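Tail protein, 43 kDa (Neisseria meningitidis MC58, PDB 3D37) is of unknown function but probably acts, like related Mu-type baseplate proteins, as a component of a phage-like tail baseplate hub. Local coordinates at residues 214-219 with 249-254; 210-215 with 238-243; 141-146 with 155-160; 177-182 with 340-345. All blocks are in the same frame, centred on the assembly; numbering follows the deposited sequence.

Interaction 1. Residues 214-219 with 249-254; sequences SEVTFL and KTVVVS
Val216 to Leu219 pair in parallel with Lys249 to Val252, a central strand and an edge strand of the three-stranded mixed sheet in the third, NMB1110-like domain. The short strand axes come within 4.7 Å and run 21° from parallel. Backbone bonds follow the staggered pattern of parallel strands: Lys249 O receives Thr217 N, Thr217 O receives Val251 N at 2.9 Å, Val251 O receives Leu219 N, and Leu219 O receives Val253 N at 2.8 Å, the last almost straight at 176°. The tight side is the face bearing Val216, Phe218, Val251 and Lys249, whose end leads off from 214-219; this face is turned to helix 259-276. There Phe218, with CG beside its backbone N (chi1 -66°), lies alongside Val251, its CD1 4.0 Å from Val251 CB, while Val253 CG2 reaches CD1 obliquely. Val216 CG1 sits over one face of the same ring, near its rim. Thr217, Leu219, Thr250 and Val252 occupy the looser face, where Leu219 CB and Val252 CG2 stay 4.3 Å apart and Thr250 and Val252 are exposed. Water reaches the backbone there: one molecule donates to Lys249 O at 2.9 Å and lies 3.0 Å from Thr217 OG1, bridging the two strands.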
# COMPACT_ATOMS: atom_id res chain seq x y z
N SER A 214 40.26 -20.81 1.61
CA SER A 214 41.66 -20.51 1.35
C SER A 214 42.46 -21.78 0.99
O SER A 214 43.14 -21.83 -0.04
CB SER A 214 42.29 -19.78 2.55
OG SER A 214 42.50 -20.68 3.64
N GLU A 215 42.40 -22.78 1.87
CA GLU A 215 42.90 -24.11 1.58
C GLU A 215 41.76 -25.06 1.90
O GLU A 215 41.00 -24.82 2.83
CB GLU A 215 44.10 -24.49 2.47
CG GLU A 215 45.34 -23.56 2.34
CD GLU A 215 46.59 -24.11 3.03
OE1 GLU A 215 46.72 -25.35 3.24
OE2 GLU A 215 47.47 -23.27 3.35
N VAL A 216 41.64 -26.14 1.13
CA VAL A 216 40.67 -27.17 1.45
C VAL A 216 41.39 -28.48 1.39
O VAL A 216 41.97 -28.83 0.38
CB VAL A 216 39.44 -27.16 0.51
CG1 VAL A 216 38.47 -28.32 0.87
CG2 VAL A 216 38.75 -25.78 0.60
N THR A 217 41.36 -29.20 2.50
CA THR A 217 42.01 -30.46 2.55
C THR A 217 40.94 -31.54 2.40
O THR A 217 39.98 -31.59 3.17
CB THR A 217 42.89 -30.56 3.84
OG1 THR A 217 42.09 -30.30 5.01
CG2 THR A 217 44.00 -29.50 3.79
N PHE A 218 41.10 -32.35 1.35
CA PHE A 218 40.18 -33.44 1.04
C PHE A 218 40.80 -34.76 1.51
O PHE A 218 41.99 -35.02 1.23
CB PHE A 218 39.88 -33.49 -0.46
CG PHE A 218 39.11 -32.28 -0.99
CD1 PHE A 218 37.73 -32.25 -0.95
CD2 PHE A 218 39.78 -31.18 -1.52
CE1 PHE A 218 37.01 -31.13 -1.45
CE2 PHE A 218 39.09 -30.07 -2.01
CZ PHE A 218 37.70 -30.04 -1.97
N LEU A 219 39.99 -35.57 2.21
CA LEU A 219 40.46 -36.82 2.81
C LEU A 219 39.62 -37.98 2.33
O LEU A 219 38.41 -37.85 2.13
CB LEU A 219 40.40 -36.79 4.35
CG LEU A 219 41.06 -35.65 5.14
CD1 LEU A 219 40.84 -35.93 6.71
CD2 LEU A 219 42.55 -35.56 4.75
N LYS A 249 39.21 -25.53 5.36
CA LYS A 249 38.12 -26.46 5.48
C LYS A 249 38.70 -27.84 5.23
O LYS A 249 39.66 -28.00 4.47
CB LYS A 249 36.98 -26.13 4.48
CG LYS A 249 35.70 -26.94 4.78
CD LYS A 249 34.59 -26.72 3.78
CE LYS A 249 33.27 -26.32 4.47
NZ LYS A 249 32.49 -27.46 5.07
N THR A 250 38.13 -28.83 5.89
CA THR A 250 38.55 -30.17 5.62
C THR A 250 37.28 -30.92 5.30
O THR A 250 36.28 -30.75 5.99
CB THR A 250 39.34 -30.82 6.81
OG1 THR A 250 38.55 -31.84 7.44
CG2 THR A 250 39.81 -29.76 7.82
N VAL A 251 37.31 -31.72 4.23
CA VAL A 251 36.14 -32.47 3.77
C VAL A 251 36.52 -33.97 3.63
O VAL A 251 37.54 -34.29 3.03
CB VAL A 251 35.61 -31.91 2.41
CG1 VAL A 251 34.46 -32.75 1.89
CG2 VAL A 251 35.20 -30.40 2.54
N VAL A 252 35.69 -34.87 4.18
CA VAL A 252 35.85 -36.30 3.92
C VAL A 252 35.00 -36.70 2.72
O VAL A 252 33.80 -36.45 2.68
CB VAL A 252 35.51 -37.20 5.17
CG1 VAL A 252 35.37 -38.69 4.77
CG2 VAL A 252 36.58 -37.06 6.25
N VAL A 253 35.65 -37.33 1.73
CA VAL A 253 35.00 -37.80 0.52
C VAL A 253 34.85 -39.33 0.56
O VAL A 253 35.84 -40.05 0.78
CB VAL A 253 35.85 -37.42 -0.73
CG1 VAL A 253 35.28 -38.08 -2.03
CG2 VAL A 253 35.97 -35.89 -0.86
N SER A 254 33.63 -39.82 0.34
CA SER A 254 33.38 -41.28 0.21
C SER A 254 33.02 -41.63 -1.24
O SER A 254 33.74 -42.38 -1.91
CB SER A 254 32.26 -41.72 1.17
OG SER A 254 31.25 -40.72 1.28
O HOH W 1 42.40 -27.27 5.11

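Interaction 2. Residues 210-215 with 238-243; sequences DNRFSE and YKDPTM
Arg212 meets Met243 with its guanidinium group, the first contact along 210-215. Its CG stands anti to the backbone N (chi1 176°), and a bend at chi3 brings the flat group round so that Met243 SD lies over one face, 3.2 Å from Arg212 NH2. At the edge of the same group, near its plane, Asp240 OD2 lies 3.9 Å from Arg212 NH2, a long salt bridge. Arg212 also packs on Gly56 of a second subunit. Phe213 sets its CB away from 238-243 and contributes its carbonyl: Met243 CG approaches Phe213 O at 3.7 Å. Asp240 OD1 lies near two carbonyl oxygens, 3.1 Å from Phe213 O and 3.2 Å from Ser214 O, but all three are acceptors and it is bonded to neither. Ser214 supplies the polar link, a weak hydrogen bond of 3.4 Å from Asp240 N to Ser214 O. Its CB packs against Met243 CE at 3.6 Å, whereas its OG takes a hydrogen bond from Arg247 N. Bends at chi2 and chi3 fold the methionine back over this residue. Glu215 then enters the strand and forms an antiparallel, non-hydrogen-bonded pair with Lys239, where Glu215 CA approaches Tyr238 O at 3.3 Å. Asp240 to Met243 form a type I turn leaving strand 234-239, so the contact lies at the end of the sheet where strand 215-220 begins and strand 234-239 ends. Beside it, helix 259-276 receives Tyr238 on Leu270 and Phe213 edge-to-face on Trp273.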
# COMPACT_ATOMS: atom_id res chain seq x y z
N ASP A 210 30.63 -17.13 0.74
CA ASP A 210 30.41 -18.13 1.78
C ASP A 210 31.33 -19.36 1.72
O ASP A 210 31.85 -19.84 2.74
CB ASP A 210 29.00 -18.68 1.60
CG ASP A 210 28.09 -18.31 2.71
OD1 ASP A 210 26.98 -17.80 2.38
OD2 ASP A 210 28.48 -18.57 3.91
N ASN A 211 31.42 -19.93 0.53
CA ASN A 211 32.07 -21.19 0.32
C ASN A 211 33.32 -21.02 -0.52
O ASN A 211 33.68 -21.87 -1.30
CB ASN A 211 31.06 -22.18 -0.28
CG ASN A 211 30.15 -22.79 0.77
OD1 ASN A 211 30.60 -23.11 1.89
ND2 ASN A 211 28.90 -22.97 0.43
N ARG A 212 33.96 -19.87 -0.33
CA ARG A 212 35.24 -19.60 -0.93
C ARG A 212 36.30 -19.76 0.16
O ARG A 212 36.45 -18.91 1.06
CB ARG A 212 35.27 -18.19 -1.51
CG ARG A 212 36.66 -17.83 -2.07
CD ARG A 212 36.60 -16.74 -3.16
NE ARG A 212 36.71 -15.38 -2.62
CZ ARG A 212 37.86 -14.77 -2.30
NH1 ARG A 212 37.86 -13.52 -1.82
NH2 ARG A 212 39.03 -15.42 -2.47
N PHE A 213 37.02 -20.86 0.08
CA PHE A 213 37.94 -21.25 1.10
C PHE A 213 39.37 -21.00 0.64
O PHE A 213 39.64 -20.95 -0.58
CB PHE A 213 37.68 -22.71 1.45
CG PHE A 213 36.27 -22.97 1.87
CD1 PHE A 213 35.79 -22.44 3.06
CD2 PHE A 213 35.43 -23.72 1.10
CE1 PHE A 213 34.50 -22.67 3.46
CE2 PHE A 213 34.12 -23.96 1.51
CZ PHE A 213 33.66 -23.44 2.69
N SER A 214 40.26 -20.81 1.61
CA SER A 214 41.66 -20.51 1.35
C SER A 214 42.46 -21.78 0.99
O SER A 214 43.14 -21.83 -0.04
CB SER A 214 42.29 -19.78 2.55
OG SER A 214 42.50 -20.68 3.64
N GLU A 215 42.40 -22.78 1.87
CA GLU A 215 42.90 -24.11 1.58
C GLU A 215 41.76 -25.06 1.90
O GLU A 215 41.00 -24.82 2.83
CB GLU A 215 44.10 -24.49 2.47
CG GLU A 215 45.34 -23.56 2.34
CD GLU A 215 46.59 -24.11 3.03
OE1 GLU A 215 46.72 -25.35 3.24
OE2 GLU A 215 47.47 -23.27 3.35
N TYR A 238 43.86 -28.40 -1.91
CA TYR A 238 43.67 -27.37 -2.88
C TYR A 238 44.02 -26.07 -2.17
O TYR A 238 43.78 -25.94 -0.98
CB TYR A 238 42.20 -27.39 -3.34
CG TYR A 238 41.74 -26.13 -4.03
CD1 TYR A 238 42.00 -25.91 -5.37
CD2 TYR A 238 41.06 -25.14 -3.32
CE1 TYR A 238 41.60 -24.72 -5.99
CE2 TYR A 238 40.66 -23.96 -3.93
CZ TYR A 238 40.93 -23.76 -5.27
OH TYR A 238 40.52 -22.61 -5.88
N LYS A 239 44.61 -25.12 -2.90
CA LYS A 239 44.86 -23.75 -2.42
C LYS A 239 44.59 -22.78 -3.57
O LYS A 239 44.90 -23.08 -4.71
CB LYS A 239 46.33 -23.60 -1.93
CG LYS A 239 46.98 -24.89 -1.39
CD LYS A 239 48.42 -24.70 -0.80
CE LYS A 239 49.52 -24.43 -1.87
NZ LYS A 239 50.93 -24.84 -1.44
N ASP A 240 43.96 -21.65 -3.30
CA ASP A 240 44.05 -20.53 -4.26
C ASP A 240 44.98 -19.49 -3.67
O ASP A 240 44.70 -18.94 -2.59
CB ASP A 240 42.68 -19.91 -4.68
CG ASP A 240 41.82 -19.46 -3.50
OD1 ASP A 240 42.01 -20.02 -2.39
OD2 ASP A 240 40.93 -18.59 -3.70
N PRO A 241 46.14 -19.25 -4.33
CA PRO A 241 47.02 -18.22 -3.79
C PRO A 241 46.48 -16.79 -3.84
O PRO A 241 47.17 -15.88 -3.37
CB PRO A 241 48.30 -18.38 -4.65
CG PRO A 241 48.23 -19.79 -5.19
CD PRO A 241 46.75 -19.91 -5.49
N THR A 242 45.27 -16.58 -4.37
CA THR A 242 44.62 -15.25 -4.33
C THR A 242 43.76 -14.97 -3.06
O THR A 242 43.35 -13.83 -2.84
CB THR A 242 43.77 -15.00 -5.59
OG1 THR A 242 44.45 -15.54 -6.73
CG2 THR A 242 43.52 -13.49 -5.80
N MET A 243 43.50 -16.01 -2.26
CA MET A 243 42.90 -15.87 -0.91
C MET A 243 43.98 -15.45 0.10
O MET A 243 44.90 -16.23 0.39
CB MET A 243 42.28 -17.21 -0.43
CG MET A 243 40.75 -17.40 -0.68
SD MET A 243 39.73 -16.45 0.46
CE MET A 243 39.68 -17.42 1.97

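Interaction 3. Residues 141-146 with 155-160; sequences GKIDIE and LTHIAN
This is a small, largely apolar packing contact at the surface of the second, gp44-like domain, in which the extended loop 141-146 lies against one side of helix 151-161. No hydrogen bond crosses it, and the two segments bury 218 Å² between them. Ile143 is the central residue on the loop. Its CB points toward the helix, and its CG2 methyl, anti to the backbone N (chi1 of the CG1 branch -59°), is the branch that packs on Ile158: Ile143 CG2 lies 4.1 Å from Ile158 CG1, an ordinary van der Waals contact. The side chains of Ile143 and His157 slide past each other in opposite directions, but the modelled separation of the Ile143 methyl from the imidazole is too short to be reliable, and the exact placement of the ring there is doubtful. CD1, at the tip of the other branch of Ile143, reaches His157 CD2 at 4.1 Å. The loop joins strand 130-133 to helix 151-161, so this is a local connection folding back on the helix that follows it, in a domain that belongs to the phage-barrel clan. Further along, the backbone carbonyl of Asp144 approaches the imidazole obliquely, with Asp144 O 3.9 Å from His157 NE2, while the CB of this aspartate points away from the helix. Ile145 adds a looser touch, CG2 to His157 CG at 4.4 Å, also oblique to the ring. Ile158 also packs on Val113 and Leu120 of helix 113-121, and Ile143 rests in addition on Val108 and Ser161.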
# COMPACT_ATOMS: atom_id res chain seq x y z
N GLY A 141 31.34 -47.16 -10.04
CA GLY A 141 32.17 -47.71 -8.98
C GLY A 141 31.31 -48.23 -7.85
O GLY A 141 30.19 -48.66 -8.07
N LYS A 142 31.84 -48.19 -6.64
CA LYS A 142 31.11 -48.61 -5.45
C LYS A 142 30.32 -47.45 -4.86
O LYS A 142 30.91 -46.51 -4.34
CB LYS A 142 32.10 -49.16 -4.41
CG LYS A 142 31.57 -49.33 -2.97
CD LYS A 142 32.64 -50.08 -2.13
CE LYS A 142 32.08 -50.74 -0.86
NZ LYS A 142 33.03 -51.80 -0.29
N ILE A 143 29.00 -47.51 -4.93
CA ILE A 143 28.18 -46.43 -4.36
C ILE A 143 27.35 -46.98 -3.19
O ILE A 143 26.46 -47.82 -3.38
CB ILE A 143 27.29 -45.73 -5.41
CG1 ILE A 143 28.15 -45.13 -6.53
CG2 ILE A 143 26.49 -44.60 -4.76
CD1 ILE A 143 28.78 -43.83 -6.17
N ASP A 144 27.70 -46.51 -1.99
CA ASP A 144 27.10 -46.94 -0.73
C ASP A 144 26.02 -45.93 -0.40
O ASP A 144 26.34 -44.79 -0.04
CB ASP A 144 28.15 -46.96 0.39
CG ASP A 144 28.69 -48.35 0.70
OD1 ASP A 144 27.93 -49.34 0.54
OD2 ASP A 144 29.86 -48.45 1.14
N ILE A 145 24.77 -46.34 -0.52
CA ILE A 145 23.61 -45.50 -0.20
C ILE A 145 22.95 -45.95 1.13
O ILE A 145 22.90 -47.15 1.43
CB ILE A 145 22.57 -45.50 -1.37
CG1 ILE A 145 22.57 -46.83 -2.12
CG2 ILE A 145 22.86 -44.31 -2.35
CD1 ILE A 145 21.52 -46.95 -3.21
N GLU A 146 22.45 -45.01 1.92
CA GLU A 146 21.80 -45.35 3.21
C GLU A 146 20.25 -45.50 3.08
O GLU A 146 19.63 -44.78 2.31
CB GLU A 146 22.21 -44.37 4.32
CG GLU A 146 22.24 -42.89 3.91
CD GLU A 146 22.66 -41.94 5.05
OE1 GLU A 146 22.12 -40.80 5.11
OE2 GLU A 146 23.54 -42.35 5.86
N LEU A 155 19.89 -41.30 -6.89
CA LEU A 155 20.18 -41.05 -8.27
C LEU A 155 21.25 -39.92 -8.41
O LEU A 155 22.10 -39.96 -9.32
CB LEU A 155 18.88 -40.63 -8.94
CG LEU A 155 18.63 -40.72 -10.43
CD1 LEU A 155 18.97 -42.08 -10.95
CD2 LEU A 155 17.16 -40.43 -10.56
N THR A 156 21.20 -38.95 -7.50
CA THR A 156 22.09 -37.80 -7.52
C THR A 156 23.52 -38.27 -7.17
O THR A 156 24.47 -38.03 -7.92
CB THR A 156 21.59 -36.71 -6.53
OG1 THR A 156 20.27 -36.27 -6.91
CG2 THR A 156 22.57 -35.51 -6.48
N HIS A 157 23.61 -39.05 -6.09
CA HIS A 157 24.84 -39.76 -5.65
C HIS A 157 25.50 -40.52 -6.81
O HIS A 157 26.61 -40.22 -7.25
CB HIS A 157 24.44 -40.71 -4.53
CG HIS A 157 25.50 -40.92 -3.48
ND1 HIS A 157 25.57 -40.15 -2.34
CD2 HIS A 157 26.49 -41.83 -3.39
CE1 HIS A 157 26.58 -40.58 -1.59
NE2 HIS A 157 27.16 -41.61 -2.21
N ILE A 158 24.78 -41.46 -7.36
CA ILE A 158 25.24 -42.24 -8.48
C ILE A 158 25.72 -41.36 -9.64
O ILE A 158 26.84 -41.53 -10.19
CB ILE A 158 24.10 -43.18 -8.95
CG1 ILE A 158 23.84 -44.28 -7.91
CG2 ILE A 158 24.44 -43.79 -10.26
CD1 ILE A 158 22.42 -44.87 -7.99
N ALA A 159 24.85 -40.45 -10.05
CA ALA A 159 25.10 -39.56 -11.17
C ALA A 159 26.36 -38.72 -10.91
O ALA A 159 27.22 -38.60 -11.79
CB ALA A 159 23.82 -38.60 -11.41
N ASN A 160 26.46 -38.20 -9.69
CA ASN A 160 27.46 -37.24 -9.33
C ASN A 160 28.83 -37.92 -9.23
O ASN A 160 29.86 -37.32 -9.63
CB ASN A 160 27.09 -36.47 -8.04
CG ASN A 160 26.01 -35.35 -8.27
OD1 ASN A 160 25.62 -35.04 -9.41
ND2 ASN A 160 25.53 -34.78 -7.18

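Interaction 4. Residues 177-182 with 340-345; sequences GGADYS and IWTPDA
Tyr181 points its hydroxyl end into the backbone of Trp341, while the six-membered ring of the indole meets Ala179 obliquely. The tyrosine CG lies beside its own backbone N (chi1 -59°), which directs the ring toward 340-345. Tyr181 OH donates to Trp341 O at 2.8 Å; this oxygen lies at the ring edge, and the bond uses a lone pair in the carbonyl plane, with a C=O...donor angle of 121°. A water that donates to Tyr181 OH also accepts from Trp341 N, tying both backbone polar groups of the tryptophan to one phenol. On the indole, Trp341 CE3 comes 4.0 Å from Ala179 CB. Thr342 CG2 sits over the centre of the indole, 3.6 Å above its plane, whereas Thr342 OG1 turns to the other segment and accepts from Ala179 N at 2.9 Å. Close by, Ala345 CB and Thr342 OG1 both close on Gly178 CA, at 3.4 and 3.2 Å. Phe31 stacks on Trp341, and Phe315 meets Tyr181 edge-to-face. The contact thus joins the loop after strand 174-177 to the type I turn 342-345 near the end of the modelled chain, and within this otherwise apolar, aromatic setting Ala179 N is satisfied by the threonine hydroxyl, Trp341 O by the phenol and Trp341 N by water.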
# COMPACT_ATOMS: atom_id res chain seq x y z
N GLY A 177 23.08 -36.88 -16.87
CA GLY A 177 23.87 -36.15 -17.84
C GLY A 177 24.51 -34.88 -17.32
O GLY A 177 24.71 -34.70 -16.13
N GLY A 178 24.86 -34.02 -18.26
CA GLY A 178 25.54 -32.78 -17.93
C GLY A 178 25.42 -31.79 -19.04
O GLY A 178 24.72 -32.02 -20.04
N ALA A 179 26.10 -30.66 -18.85
CA ALA A 179 26.02 -29.58 -19.81
C ALA A 179 26.84 -29.86 -21.09
O ALA A 179 27.96 -30.40 -21.04
CB ALA A 179 26.51 -28.27 -19.17
N ASP A 180 26.30 -29.40 -22.21
CA ASP A 180 27.05 -29.35 -23.43
C ASP A 180 27.44 -27.93 -23.83
O ASP A 180 26.61 -27.17 -24.32
CB ASP A 180 26.25 -29.96 -24.55
CG ASP A 180 27.06 -30.13 -25.82
OD1 ASP A 180 28.32 -30.07 -25.76
OD2 ASP A 180 26.43 -30.34 -26.88
N TYR A 181 28.72 -27.60 -23.62
CA TYR A 181 29.25 -26.30 -23.92
C TYR A 181 29.73 -26.12 -25.38
O TYR A 181 30.28 -25.07 -25.72
CB TYR A 181 30.39 -25.99 -22.93
CG TYR A 181 29.92 -26.04 -21.50
CD1 TYR A 181 29.08 -25.04 -21.02
CD2 TYR A 181 30.29 -27.08 -20.64
CE1 TYR A 181 28.58 -25.09 -19.72
CE2 TYR A 181 29.84 -27.12 -19.31
CZ TYR A 181 28.96 -26.10 -18.86
OH TYR A 181 28.46 -26.11 -17.58
N SER A 182 29.54 -27.14 -26.21
CA SER A 182 29.80 -27.06 -27.65
C SER A 182 28.62 -26.39 -28.35
O SER A 182 28.82 -25.68 -29.33
CB SER A 182 30.09 -28.47 -28.24
OG SER A 182 28.94 -29.30 -28.32
N ILE A 340 31.51 -24.41 -16.19
CA ILE A 340 31.86 -24.85 -14.83
C ILE A 340 31.11 -26.12 -14.37
O ILE A 340 31.70 -27.03 -13.81
CB ILE A 340 31.65 -23.65 -13.81
CG1 ILE A 340 32.53 -22.44 -14.19
CG2 ILE A 340 31.90 -24.08 -12.37
CD1 ILE A 340 34.06 -22.72 -14.36
N TRP A 341 29.81 -26.18 -14.63
CA TRP A 341 28.93 -27.29 -14.19
C TRP A 341 29.17 -28.55 -15.04
O TRP A 341 29.26 -28.45 -16.24
CB TRP A 341 27.42 -26.87 -14.29
CG TRP A 341 26.43 -27.85 -13.64
CD1 TRP A 341 26.42 -28.27 -12.34
CD2 TRP A 341 25.33 -28.57 -14.29
NE1 TRP A 341 25.41 -29.17 -12.14
CE2 TRP A 341 24.73 -29.38 -13.31
CE3 TRP A 341 24.81 -28.59 -15.59
CZ2 TRP A 341 23.62 -30.20 -13.58
CZ3 TRP A 341 23.70 -29.41 -15.86
CH2 TRP A 341 23.12 -30.19 -14.86
N THR A 342 29.20 -29.72 -14.40
CA THR A 342 29.35 -31.03 -15.08
C THR A 342 30.20 -30.98 -16.37
O THR A 342 29.70 -31.27 -17.47
CB THR A 342 27.97 -31.60 -15.42
OG1 THR A 342 27.27 -30.66 -16.24
CG2 THR A 342 27.14 -31.88 -14.16
N PRO A 343 31.49 -30.59 -16.24
CA PRO A 343 32.36 -30.41 -17.42
C PRO A 343 32.77 -31.73 -18.12
O PRO A 343 33.12 -31.72 -19.30
CB PRO A 343 33.59 -29.68 -16.85
CG PRO A 343 33.63 -30.09 -15.40
CD PRO A 343 32.19 -30.26 -14.98
N ASP A 344 32.70 -32.85 -17.40
CA ASP A 344 33.05 -34.14 -18.00
C ASP A 344 32.01 -34.67 -18.96
O ASP A 344 32.33 -35.54 -19.79
CB ASP A 344 33.31 -35.17 -16.91
CG ASP A 344 34.35 -34.70 -15.90
OD1 ASP A 344 35.23 -33.87 -16.30
OD2 ASP A 344 34.30 -35.17 -14.72
N ALA A 345 30.76 -34.18 -18.89
CA ALA A 345 29.69 -34.84 -19.62
C ALA A 345 29.97 -34.86 -21.12
O ALA A 345 29.68 -35.84 -21.80
CB ALA A 345 28.31 -34.19 -19.32
O HOH W 2 30.06 -31.01 -20.05
O HOH W 3 28.55 -23.80 -15.89

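Along the chain, interaction 3 closes first, within the gp44-like second domain; interactions 1 and 2 then fall between the two segments of interaction 4, which brings residues 177-182 together with 340-345. Interactions 1 and 2 share Ser214 and Glu215, have centres about 12 Å apart, and belong to one three-stranded sheet of the third domain, in which strand 215-220 lies between strands 234-239 and 249-252. Interaction 3 lies about 19 Å from interactions 1 and 4, centre to centre, without touching either. Interaction 4, the most central, joins parts 158 residues apart, so the third-domain sheet lies within a long excursion whose ends meet next to strand 174-177.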